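Local coordinates for peptidase M16 domain protein (Alicyclobacillus acidocaldarius subsp. acidocaldarius DSM 446, PDB 4XEA) that is probably a peptide-cleaving metallopeptidase of the M16 (insulinase) family and binds a nickel ion in the crystal, at residues F264-D272 with Y377-F385. Residues are numbered along the deposited sequence; the frame is centred on the assembly and turned at random.
Sequences FGSNLIEQD and YFLRGAEAF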
# COMPACT_ATOMS: atom_id res chain seq x y z
N PHE A 264 -18.01 13.62 18.55
CA PHE A 264 -18.63 12.34 18.87
C PHE A 264 -19.63 11.93 17.80
O PHE A 264 -20.39 12.75 17.30
CB PHE A 264 -19.38 12.52 20.20
CG PHE A 264 -20.05 11.29 20.71
CD1 PHE A 264 -21.39 11.03 20.40
CD2 PHE A 264 -19.37 10.40 21.56
CE1 PHE A 264 -22.02 9.88 20.89
CE2 PHE A 264 -20.02 9.24 22.07
CZ PHE A 264 -21.31 8.99 21.74
N GLY A 265 -19.64 10.65 17.46
CA GLY A 265 -20.72 10.08 16.68
C GLY A 265 -21.01 10.74 15.33
O GLY A 265 -20.10 10.92 14.51
N SER A 266 -22.27 11.08 15.11
CA SER A 266 -22.70 11.65 13.84
C SER A 266 -22.01 13.02 13.60
O SER A 266 -21.72 13.39 12.45
CB SER A 266 -24.23 11.75 13.77
OG SER A 266 -24.62 12.85 14.58
N ASN A 267 -21.72 13.77 14.67
CA ASN A 267 -21.00 15.04 14.51
C ASN A 267 -19.54 14.81 14.00
O ASN A 267 -18.99 15.60 13.21
CB ASN A 267 -20.97 15.81 15.83
CG ASN A 267 -22.35 16.38 16.24
OD1 ASN A 267 -23.23 16.65 15.41
ND2 ASN A 267 -22.54 16.55 17.54
N LEU A 268 -18.92 13.76 14.49
CA LEU A 268 -17.57 13.41 14.12
C LEU A 268 -17.53 12.95 12.68
O LEU A 268 -16.65 13.37 11.91
CB LEU A 268 -17.04 12.32 15.04
CG LEU A 268 -15.63 11.81 14.72
CD1 LEU A 268 -14.87 11.48 16.02
CD2 LEU A 268 -15.74 10.58 13.86
N ILE A 269 -18.49 12.13 12.29
CA ILE A 269 -18.61 11.63 10.91
C ILE A 269 -18.74 12.82 9.96
O ILE A 269 -18.11 12.86 8.88
CB ILE A 269 -19.80 10.68 10.72
CG1 ILE A 269 -19.58 9.29 11.38
CG2 ILE A 269 -20.10 10.50 9.21
CD1 ILE A 269 -20.90 8.43 11.63
N GLU A 270 -19.60 13.77 10.32
CA GLU A 270 -19.83 14.91 9.43
C GLU A 270 -18.57 15.78 9.30
O GLU A 270 -18.21 16.24 8.21
CB GLU A 270 -21.03 15.75 9.95
CG GLU A 270 -21.56 16.81 8.97
CD GLU A 270 -20.71 18.09 8.93
OE1 GLU A 270 -19.90 18.31 9.87
OE2 GLU A 270 -20.86 18.87 7.95
N GLN A 271 -17.93 16.05 10.42
CA GLN A 271 -16.77 16.96 10.42
C GLN A 271 -15.56 16.32 9.71
O GLN A 271 -14.84 16.98 8.96
CB GLN A 271 -16.43 17.32 11.85
CG GLN A 271 -15.41 18.43 12.02
CD GLN A 271 -15.35 18.89 13.45
OE1 GLN A 271 -16.31 19.44 13.96
NE2 GLN A 271 -14.22 18.69 14.09
N ASP A 272 -15.35 15.03 9.95
CA ASP A 272 -14.28 14.25 9.27
C ASP A 272 -14.50 14.19 7.73
O ASP A 272 -13.57 14.41 6.92
CB ASP A 272 -14.23 12.85 9.89
CG ASP A 272 -12.96 12.06 9.54
OD1 ASP A 272 -11.89 12.65 9.27
OD2 ASP A 272 -13.06 10.81 9.54
N TYR A 377 -15.73 4.21 13.34
CA TYR A 377 -16.86 5.12 13.59
C TYR A 377 -17.76 4.64 14.73
O TYR A 377 -18.26 5.44 15.51
CB TYR A 377 -17.67 5.35 12.30
CG TYR A 377 -16.93 6.23 11.28
CD1 TYR A 377 -16.38 7.46 11.69
CD2 TYR A 377 -16.79 5.87 9.94
CE1 TYR A 377 -15.73 8.28 10.83
CE2 TYR A 377 -16.13 6.75 9.02
CZ TYR A 377 -15.60 7.94 9.51
OH TYR A 377 -14.92 8.85 8.73
N PHE A 378 -17.99 3.33 14.82
CA PHE A 378 -18.75 2.78 15.96
C PHE A 378 -18.13 3.15 17.30
O PHE A 378 -18.78 3.72 18.18
CB PHE A 378 -18.94 1.26 15.84
CG PHE A 378 -19.58 0.67 17.06
CD1 PHE A 378 -20.95 0.70 17.21
CD2 PHE A 378 -18.78 0.18 18.08
CE1 PHE A 378 -21.55 0.20 18.38
CE2 PHE A 378 -19.35 -0.29 19.26
CZ PHE A 378 -20.72 -0.27 19.43
N LEU A 379 -16.84 2.88 17.46
CA LEU A 379 -16.17 3.11 18.72
C LEU A 379 -16.07 4.62 19.10
O LEU A 379 -16.10 4.96 20.28
CB LEU A 379 -14.80 2.45 18.74
CG LEU A 379 -14.75 0.91 18.74
CD1 LEU A 379 -13.29 0.42 18.73
CD2 LEU A 379 -15.51 0.31 19.96
N ARG A 380 -16.03 5.48 18.08
CA ARG A 380 -16.03 6.92 18.27
C ARG A 380 -17.43 7.53 18.48
O ARG A 380 -17.59 8.76 18.48
CB ARG A 380 -15.35 7.56 17.05
CG ARG A 380 -13.82 7.47 17.21
CD ARG A 380 -13.09 7.81 15.90
NE ARG A 380 -11.67 7.50 16.06
CZ ARG A 380 -10.75 7.42 15.10
NH1 ARG A 380 -11.03 7.72 13.83
NH2 ARG A 380 -9.51 7.07 15.44
N GLY A 381 -18.45 6.66 18.59
CA GLY A 381 -19.74 7.04 19.12
C GLY A 381 -20.92 6.84 18.20
O GLY A 381 -22.04 7.10 18.63
N ALA A 382 -20.70 6.42 16.96
CA ALA A 382 -21.82 6.18 16.03
C ALA A 382 -22.35 4.78 16.32
O ALA A 382 -22.05 3.84 15.63
CB ALA A 382 -21.37 6.36 14.60
N GLU A 383 -23.10 4.70 17.41
CA GLU A 383 -23.55 3.44 18.01
C GLU A 383 -24.44 2.65 17.03
O GLU A 383 -24.48 1.43 17.08
CB GLU A 383 -24.23 3.75 19.37
CG GLU A 383 -24.62 2.54 20.28
CD GLU A 383 -23.43 1.95 21.05
OE1 GLU A 383 -22.41 2.65 21.26
OE2 GLU A 383 -23.52 0.77 21.44
N ALA A 384 -25.09 3.35 16.10
CA ALA A 384 -25.88 2.74 15.04
C ALA A 384 -25.30 3.02 13.65
O ALA A 384 -26.03 3.26 12.69
CB ALA A 384 -27.38 3.22 15.14
N PHE A 385 -23.98 2.97 13.54
CA PHE A 385 -23.29 3.40 12.33
C PHE A 385 -23.81 2.70 11.09
O PHE A 385 -24.17 1.52 11.15
CB PHE A 385 -21.79 3.11 12.41
CG PHE A 385 -21.05 3.47 11.15
CD1 PHE A 385 -20.86 4.81 10.82
CD2 PHE A 385 -20.56 2.48 10.30
CE1 PHE A 385 -20.19 5.15 9.68
CE2 PHE A 385 -19.90 2.82 9.12
CZ PHE A 385 -19.70 4.15 8.82
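Gly265, where helix 265-283 gets under way, meets Gly381 in the Schellman motif that ends helix 367-379, their CA atoms 4.0 Å apart. The motif's bonds, Ala382 N to Tyr377 O and Gly381 N to Phe378 O, turn the chain so that Arg380 O accepts a nearly straight hydrogen bond from Gly265 N (3.0 Å, N-H...O 172°). This is the tightest part: a side chain on Gly381 would run into Gly265 N and the Phe264 ring, and one on Gly265 would press on Gly381 O and Phe264 CD1. Apolar packing carries on from it. With CG1 anti to the carbonyl carbon (chi1 -72°), Ile269 sets that atom over one face of the Tyr377 ring, 4.1 Å from its centroid, and its extended chi2 runs CD1 on to Ala382 CB and the edge of the Phe385 ring; Leu268 CD2 reaches the Tyr377 edge in plane. Replacing Tyr377 with an alanine would probably open a gap beside Leu268 and Ile269 and cost Asp272 its hydroxyl partner. On the solvent side, one face of the exposed Phe264 ring takes a CH-pi contact from Gly381 CA. Arg380 touches Leu268 CD1 loosely through CD (4.1 Å), its guanidinium turned to a salt bridge with Asp93. At the far end of the contact, Tyr377 OH donates to Asp272 OD2 from the anti side, 2.8 Å away and 26° out of the carboxylate plane.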